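PDB 1LRZ: aminoacyltransferase FemA from Staphylococcus aureus, which adds the second and third glycines of the pentaglycine interpeptide bridge to the peptidoglycan precursor, using glycyl-tRNA as the glycine donor. Local coordinates for residues 41-46 against 56-61; 1-6 against 91-96; 244-249 against 302-307. All blocks are in the same frame, centred on the assembly; numbering follows the deposited sequence.

Contact 1: residues 41-46 against 56-61; sequences HLVGIK and CLLTAV
L58 fits its tip into the fork of V43 in this antiparallel ladder. They lie diagonally on one face, and L58 CD1 comes up against the fork, 3.8 Å from V43 CG2 and slightly farther from CG1, the side chains crossing at about a right angle. The same CG2 leans over C56, 3.5 Å from C56 O and 4.2 Å from C56 CB; its place between backbone N and carbonyl carbon (chi1 of the CG1 branch -59°) puts it over the neighbouring strand. On the other face L42 reaches over L57, its CD2 resting 4.0 Å from L57 CB.

Between the two layers of side chains the backbones are held by two hydrogen-bonded pairs, H41 with L58 and V43 with C56, flanking the non-hydrogen-bonded pair L42 and L57. H41 N to L58 O is 2.8 Å and nearly straight, whereas C56 N to V43 O, also 2.8 Å, is bent to 146° at the hydrogen.

The hairpin of strands 39-46 and 52-63 sits between two helices: L42 and L57 pack on Y30 of helix 27-35, V43 and L58 on Y96 and L93 of helix 83-98. Strand 2-5 continues the sheet beyond 39-46, strand 67-78 beyond 52-63.

Contact 2: residues 1-6 against 91-96; sequences MKFTNL and NELSKY
The ring of F3 lies across one turn of helix 91-96, meeting E92, L93 and Y96. With CG turned anti to the backbone nitrogen (chi1 -170°), this ring projects from strand 2-5 toward the helix, whose short axis passes 9.3 Å from that of the strand at 45°.

E92 comes first. Its CB packs 3.4 Å from F3 CD1, and the two side chains run past each other in opposite directions, so that the carboxylate lies back beside F3 CB instead of over the ring. The backbone carbonyl oxygen E92 O sits above one ring face, 4.0 Å from the plane and over its centre. That oxygen already accepts the helical bond from Y96 N, at 2.8 Å.

L93 offers mainly its backbone: F3 CZ lies 3.8 Å from L93 CA, with the methyl CD1 a little farther away. K95 leads its chain away from F3, and its NZ forms a salt bridge with E92 OE2 at 3.1 Å, meeting the carboxylate from above its plane.

Y96 closes the turn. Its CB and the start of its ring lie against F3 CE2, the nearest approach being 3.6 Å to CB; the two rings are inclined at 51°, with centroids 5.7 Å apart. Farther out, the phenol crosses the N5 side chain at about a right angle.

The chemistry is chiefly apolar: one phenylalanine ring against the CB of E92, the backbone of L93 and the CB and ring of Y96, with the E92 carbonyl oxygen over one face. F3 and Y96 both also touch V43 of strand 39-46. The E92–K95 salt bridge stays within the helix, so the paired charges take no part in holding the strand; apolar packing does that.

Contact 3: residues 244-249 against 302-307; sequences NFDEYI and RLQEEH
Helices 245-249 and 302-307 run almost exactly antiparallel, their short axes inclined at 174° and passing 10.6 Å apart. The nearest CA atoms are those of F245 and Q304, 6.0 Å apart, at the first turn of one helix and near the last of the other. N244 occupies the N-cap position of the first helix.

F245 spans the gap. Its ring tip meets L303, CZ lying 3.5 Å from L303 CB, while CD1 lies 3.6 Å from Q304 CA; Q304 N sits over one ring face, displaced toward the rim. Q304 sends its extended chain the other way, past F245 CB, because CG anti to the backbone N (chi1 -177°) directs it at the opposing helix. Its amide ends between two residues. NE2 lies 3.8 Å from the methyl CD1 of I249, and OE1 is modelled against D246 OD1, a meeting of two acceptors that makes the placing of these oxygens doubtful. As modelled, the amide and carboxylate planes stand 75° apart. Q304 OE1 also takes a weak hydrogen bond from N309, just beyond the helix, and L303 packs on F336 and F339.

This is the base of an antiparallel helical hairpin, helices 245-272 and 277-307, a long two-helix coiled-coil arm that projects from the globular part of FemA and is reminiscent of the tRNA-binding arm of seryl-tRNA synthetases.

Overall arrangement
Contacts 1 and 2 belong to one local assembly, with centres 9 Å apart. Strand 2-5 is the outer neighbour of strand 39-46 in the same sheet, joined to it by probable backbone hydrogen bonds such as G44 N to T4 O at 2.8 Å, and helix 83-98 packs on side chains from both contacts. Contact 3 stands apart, on the opposite side of the chain's centre: its centre is about 51 Å from that of contact 1 and about 60 Å from that of contact 2. Contacts 1 and 2 thus lie in one sheet-and-helix region and contact 3 far away, where the helical arm leaves the body.

Contact 1: residues 41-46 against 56-61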
# COMPACT_ATOMS: atom_id res chain seq x y z
N HIS A 41 -2.44 -25.00 -2.38
CA HIS A 41 -3.45 -25.61 -1.52
C HIS A 41 -4.31 -24.57 -0.80
O HIS A 41 -3.81 -23.51 -0.39
CB HIS A 41 -2.81 -26.48 -0.44
CG HIS A 41 -2.00 -27.62 -0.96
ND1 HIS A 41 -0.87 -27.45 -1.74
CD2 HIS A 41 -2.10 -28.95 -0.73
CE1 HIS A 41 -0.31 -28.62 -1.96
NE2 HIS A 41 -1.03 -29.55 -1.36
N LEU A 42 -5.59 -24.90 -0.64
CA LEU A 42 -6.51 -24.05 0.09
C LEU A 42 -7.02 -24.92 1.23
O LEU A 42 -7.78 -25.87 1.00
CB LEU A 42 -7.68 -23.59 -0.79
CG LEU A 42 -7.35 -22.69 -1.99
CD1 LEU A 42 -8.64 -22.34 -2.71
CD2 LEU A 42 -6.64 -21.43 -1.52
N VAL A 43 -6.56 -24.62 2.44
CA VAL A 43 -6.96 -25.39 3.61
C VAL A 43 -7.69 -24.49 4.61
O VAL A 43 -7.65 -23.26 4.49
CB VAL A 43 -5.72 -26.06 4.29
CG1 VAL A 43 -5.02 -26.98 3.29
CG2 VAL A 43 -4.76 -25.00 4.80
N GLY A 44 -8.36 -25.11 5.57
CA GLY A 44 -9.07 -24.34 6.57
C GLY A 44 -9.76 -25.24 7.58
O GLY A 44 -9.53 -26.45 7.61
N ILE A 45 -10.60 -24.63 8.40
CA ILE A 45 -11.35 -25.37 9.40
C ILE A 45 -12.81 -24.97 9.25
O ILE A 45 -13.13 -23.81 8.99
CB ILE A 45 -10.91 -25.00 10.85
CG1 ILE A 45 -9.46 -25.40 11.08
CG2 ILE A 45 -11.82 -25.70 11.87
CD1 ILE A 45 -8.88 -24.86 12.37
N LYS A 46 -13.69 -25.95 9.37
CA LYS A 46 -15.12 -25.71 9.30
C LYS A 46 -15.70 -26.19 10.61
O LYS A 46 -15.18 -27.13 11.20
CB LYS A 46 -15.75 -26.48 8.16
CG LYS A 46 -15.50 -25.90 6.78
CD LYS A 46 -16.30 -26.67 5.76
CE LYS A 46 -16.23 -26.04 4.40
NZ LYS A 46 -17.27 -26.64 3.53
N CYS A 56 -6.32 -20.78 4.88
CA CYS A 56 -4.97 -20.43 4.50
C CYS A 56 -4.64 -20.95 3.13
O CYS A 56 -4.92 -22.10 2.78
CB CYS A 56 -3.94 -20.98 5.49
SG CYS A 56 -2.31 -20.19 5.33
N LEU A 57 -4.06 -20.06 2.34
CA LEU A 57 -3.63 -20.41 1.01
C LEU A 57 -2.17 -20.82 1.23
O LEU A 57 -1.40 -20.09 1.86
CB LEU A 57 -3.73 -19.21 0.08
CG LEU A 57 -3.21 -19.37 -1.35
CD1 LEU A 57 -3.75 -18.21 -2.19
CD2 LEU A 57 -1.69 -19.36 -1.36
N LEU A 58 -1.81 -22.00 0.76
CA LEU A 58 -0.45 -22.51 0.91
C LEU A 58 0.12 -22.78 -0.47
O LEU A 58 -0.61 -23.17 -1.38
CB LEU A 58 -0.45 -23.84 1.67
CG LEU A 58 -1.13 -23.97 3.04
CD1 LEU A 58 -1.24 -25.46 3.39
CD2 LEU A 58 -0.33 -23.22 4.08
N THR A 59 1.42 -22.54 -0.63
CA THR A 59 2.09 -22.84 -1.88
C THR A 59 3.23 -23.79 -1.52
O THR A 59 3.80 -23.71 -0.44
CB THR A 59 2.65 -21.59 -2.59
OG1 THR A 59 3.39 -20.79 -1.66
CG2 THR A 59 1.52 -20.78 -3.24
N ALA A 60 3.55 -24.69 -2.44
CA ALA A 60 4.61 -25.66 -2.20
C ALA A 60 5.54 -25.69 -3.39
O ALA A 60 5.11 -25.59 -4.54
CB ALA A 60 4.00 -27.04 -1.96
N VAL A 61 6.83 -25.82 -3.10
CA VAL A 61 7.88 -25.88 -4.11
C VAL A 61 8.79 -27.09 -3.82
O VAL A 61 9.13 -27.35 -2.66
CB VAL A 61 8.71 -24.56 -4.09
CG1 VAL A 61 10.07 -24.78 -4.71
CG2 VAL A 61 7.95 -23.46 -4.84

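Contact 2: residues 1-6 against 91-96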
# COMPACT_ATOMS: atom_id res chain seq x y z
N MET A 1 -15.84 -29.06 14.27
CA MET A 1 -14.52 -28.48 13.89
C MET A 1 -13.61 -29.51 13.21
O MET A 1 -13.06 -30.39 13.87
CB MET A 1 -13.82 -27.91 15.13
CG MET A 1 -12.40 -27.45 14.89
SD MET A 1 -11.90 -26.14 16.01
CE MET A 1 -11.04 -27.03 17.29
N LYS A 2 -13.46 -29.40 11.90
CA LYS A 2 -12.59 -30.31 11.17
C LYS A 2 -11.67 -29.53 10.23
O LYS A 2 -12.07 -28.52 9.66
CB LYS A 2 -13.43 -31.30 10.35
CG LYS A 2 -12.59 -32.28 9.52
CD LYS A 2 -13.40 -33.51 9.07
CE LYS A 2 -14.57 -33.13 8.16
NZ LYS A 2 -15.43 -34.31 7.79
N PHE A 3 -10.43 -30.00 10.11
CA PHE A 3 -9.47 -29.37 9.21
C PHE A 3 -9.82 -29.98 7.87
O PHE A 3 -10.11 -31.17 7.79
CB PHE A 3 -8.04 -29.75 9.59
CG PHE A 3 -6.97 -28.96 8.85
CD1 PHE A 3 -6.52 -27.74 9.35
CD2 PHE A 3 -6.40 -29.45 7.68
CE1 PHE A 3 -5.52 -27.02 8.70
CE2 PHE A 3 -5.40 -28.74 7.02
CZ PHE A 3 -4.95 -27.53 7.52
N THR A 4 -9.80 -29.17 6.82
CA THR A 4 -10.13 -29.69 5.50
C THR A 4 -9.67 -28.75 4.39
O THR A 4 -9.13 -27.67 4.65
CB THR A 4 -11.66 -29.92 5.37
OG1 THR A 4 -11.95 -30.50 4.10
CG2 THR A 4 -12.41 -28.60 5.50
N ASN A 5 -9.86 -29.17 3.14
CA ASN A 5 -9.52 -28.34 2.00
C ASN A 5 -10.77 -27.49 1.75
O ASN A 5 -11.88 -27.91 2.06
CB ASN A 5 -9.22 -29.21 0.78
CG ASN A 5 -7.81 -29.76 0.80
OD1 ASN A 5 -6.84 -29.05 0.50
ND2 ASN A 5 -7.68 -31.02 1.18
N LEU A 6 -10.58 -26.30 1.20
CA LEU A 6 -11.70 -25.40 0.94
C LEU A 6 -11.80 -25.12 -0.55
O LEU A 6 -10.79 -25.18 -1.27
CB LEU A 6 -11.49 -24.06 1.67
CG LEU A 6 -11.27 -24.01 3.18
CD1 LEU A 6 -11.04 -22.56 3.59
CD2 LEU A 6 -12.48 -24.59 3.93
N ASN A 91 -1.60 -27.41 14.51
CA ASN A 91 -1.29 -28.81 14.72
C ASN A 91 -1.80 -29.59 13.50
O ASN A 91 -1.10 -30.45 12.96
CB ASN A 91 -1.98 -29.30 15.99
CG ASN A 91 -1.33 -30.53 16.57
OD1 ASN A 91 -0.13 -30.55 16.81
ND2 ASN A 91 -2.13 -31.57 16.80
N GLU A 92 -3.00 -29.27 13.05
CA GLU A 92 -3.56 -29.96 11.90
C GLU A 92 -2.84 -29.57 10.61
O GLU A 92 -2.78 -30.37 9.67
CB GLU A 92 -5.06 -29.67 11.78
CG GLU A 92 -5.90 -30.21 12.93
CD GLU A 92 -6.01 -31.72 12.92
OE1 GLU A 92 -6.25 -32.30 11.84
OE2 GLU A 92 -5.88 -32.34 14.00
N LEU A 93 -2.30 -28.36 10.55
CA LEU A 93 -1.59 -27.91 9.36
C LEU A 93 -0.31 -28.75 9.22
O LEU A 93 0.10 -29.12 8.12
CB LEU A 93 -1.24 -26.43 9.45
CG LEU A 93 -0.39 -25.85 8.31
CD1 LEU A 93 -1.09 -26.04 6.96
CD2 LEU A 93 -0.17 -24.36 8.58
N SER A 94 0.31 -29.03 10.37
CA SER A 94 1.52 -29.84 10.41
C SER A 94 1.21 -31.23 9.86
O SER A 94 1.93 -31.75 9.01
CB SER A 94 2.04 -29.95 11.84
OG SER A 94 2.47 -28.68 12.32
N LYS A 95 0.12 -31.83 10.36
CA LYS A 95 -0.29 -33.16 9.91
C LYS A 95 -0.60 -33.14 8.42
O LYS A 95 -0.27 -34.07 7.68
CB LYS A 95 -1.54 -33.62 10.65
CG LYS A 95 -1.40 -33.74 12.16
CD LYS A 95 -2.72 -34.22 12.77
CE LYS A 95 -2.66 -34.20 14.29
NZ LYS A 95 -3.97 -34.61 14.88
N TYR A 96 -1.24 -32.06 7.99
CA TYR A 96 -1.60 -31.90 6.60
C TYR A 96 -0.36 -31.87 5.70
O TYR A 96 -0.27 -32.62 4.73
CB TYR A 96 -2.40 -30.61 6.39
CG TYR A 96 -2.84 -30.42 4.97
CD1 TYR A 96 -4.00 -31.05 4.49
CD2 TYR A 96 -2.10 -29.63 4.09
CE1 TYR A 96 -4.40 -30.90 3.16
CE2 TYR A 96 -2.48 -29.47 2.77
CZ TYR A 96 -3.63 -30.11 2.31
OH TYR A 96 -4.02 -29.95 1.00

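Contact 3: residues 244-249 against 302-307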
# COMPACT_ATOMS: atom_id res chain seq x y z
N ASN A 244 -2.09 17.13 -18.31
CA ASN A 244 -2.52 17.14 -19.70
C ASN A 244 -2.32 18.62 -20.02
O ASN A 244 -3.07 19.47 -19.55
CB ASN A 244 -4.00 16.77 -19.82
CG ASN A 244 -4.52 16.85 -21.24
OD1 ASN A 244 -5.25 15.97 -21.70
ND2 ASN A 244 -4.14 17.91 -21.95
N PHE A 245 -1.29 18.95 -20.81
CA PHE A 245 -1.03 20.35 -21.07
C PHE A 245 -2.11 21.15 -21.78
O PHE A 245 -2.36 22.29 -21.41
CB PHE A 245 0.34 20.50 -21.73
CG PHE A 245 1.48 20.22 -20.78
CD1 PHE A 245 2.28 19.10 -20.95
CD2 PHE A 245 1.69 21.03 -19.67
CE1 PHE A 245 3.28 18.79 -20.02
CE2 PHE A 245 2.68 20.73 -18.73
CZ PHE A 245 3.48 19.60 -18.92
N ASP A 246 -2.78 20.57 -22.78
CA ASP A 246 -3.84 21.32 -23.44
C ASP A 246 -4.90 21.74 -22.44
O ASP A 246 -5.36 22.88 -22.45
CB ASP A 246 -4.51 20.48 -24.54
CG ASP A 246 -3.68 20.41 -25.80
OD1 ASP A 246 -2.93 21.38 -26.07
OD2 ASP A 246 -3.78 19.39 -26.52
N GLU A 247 -5.30 20.82 -21.56
CA GLU A 247 -6.33 21.14 -20.58
C GLU A 247 -5.79 22.10 -19.52
O GLU A 247 -6.49 23.00 -19.07
CB GLU A 247 -6.84 19.85 -19.92
CG GLU A 247 -7.34 18.82 -20.94
CD GLU A 247 -7.99 17.61 -20.29
OE1 GLU A 247 -7.41 17.05 -19.33
OE2 GLU A 247 -9.09 17.21 -20.74
N TYR A 248 -4.53 21.91 -19.14
CA TYR A 248 -3.88 22.76 -18.14
C TYR A 248 -3.81 24.20 -18.66
O TYR A 248 -4.24 25.15 -18.00
CB TYR A 248 -2.48 22.21 -17.86
CG TYR A 248 -1.64 23.02 -16.90
CD1 TYR A 248 -2.10 23.33 -15.62
CD2 TYR A 248 -0.35 23.40 -17.25
CE1 TYR A 248 -1.27 24.00 -14.71
CE2 TYR A 248 0.48 24.06 -16.36
CZ TYR A 248 0.02 24.35 -15.09
OH TYR A 248 0.87 24.98 -14.21
N ILE A 249 -3.25 24.35 -19.86
CA ILE A 249 -3.12 25.66 -20.47
C ILE A 249 -4.49 26.30 -20.69
O ILE A 249 -4.63 27.51 -20.53
CB ILE A 249 -2.35 25.56 -21.81
CG1 ILE A 249 -0.94 25.01 -21.55
CG2 ILE A 249 -2.28 26.93 -22.49
CD1 ILE A 249 -0.16 24.63 -22.81
N ARG A 302 6.34 25.18 -22.80
CA ARG A 302 7.68 24.65 -22.95
C ARG A 302 7.73 23.15 -22.61
O ARG A 302 8.34 22.36 -23.35
CB ARG A 302 8.65 25.42 -22.05
CG ARG A 302 10.10 24.92 -22.15
CD ARG A 302 11.01 25.69 -21.21
NE ARG A 302 10.54 25.58 -19.84
CZ ARG A 302 10.58 24.46 -19.12
NH1 ARG A 302 10.12 24.45 -17.88
NH2 ARG A 302 11.09 23.35 -19.65
N LEU A 303 7.09 22.75 -21.51
CA LEU A 303 7.08 21.34 -21.12
C LEU A 303 6.33 20.50 -22.15
O LEU A 303 6.75 19.39 -22.48
CB LEU A 303 6.45 21.16 -19.74
CG LEU A 303 7.26 21.67 -18.54
CD1 LEU A 303 6.40 21.57 -17.29
CD2 LEU A 303 8.55 20.86 -18.37
N GLN A 304 5.22 21.04 -22.65
CA GLN A 304 4.41 20.33 -23.64
C GLN A 304 5.23 20.04 -24.89
O GLN A 304 5.18 18.94 -25.43
CB GLN A 304 3.18 21.17 -24.01
CG GLN A 304 2.23 20.48 -24.98
CD GLN A 304 1.06 21.36 -25.40
OE1 GLN A 304 -0.07 20.90 -25.53
NE2 GLN A 304 1.34 22.65 -25.62
N GLU A 305 6.00 21.02 -25.35
CA GLU A 305 6.81 20.81 -26.54
C GLU A 305 7.93 19.81 -26.30
O GLU A 305 8.26 19.02 -27.18
CB GLU A 305 7.41 22.13 -27.04
CG GLU A 305 6.36 23.12 -27.54
CD GLU A 305 6.93 24.15 -28.50
OE1 GLU A 305 7.96 24.78 -28.15
OE2 GLU A 305 6.35 24.34 -29.59
N GLU A 306 8.52 19.83 -25.12
CA GLU A 306 9.59 18.90 -24.83
C GLU A 306 9.13 17.48 -24.52
O GLU A 306 9.72 16.51 -25.00
CB GLU A 306 10.44 19.41 -23.67
CG GLU A 306 11.31 18.33 -23.04
CD GLU A 306 12.36 18.89 -22.10
OE1 GLU A 306 12.01 19.74 -21.25
OE2 GLU A 306 13.53 18.47 -22.20
N HIS A 307 8.06 17.35 -23.75
CA HIS A 307 7.58 16.03 -23.34
C HIS A 307 6.32 15.51 -24.02
O HIS A 307 6.03 14.32 -23.92
CB HIS A 307 7.34 16.03 -21.82
CG HIS A 307 8.49 16.59 -21.03
ND1 HIS A 307 9.59 15.84 -20.68
CD2 HIS A 307 8.72 17.83 -20.55
CE1 HIS A 307 10.45 16.59 -20.03
NE2 HIS A 307 9.94 17.81 -19.93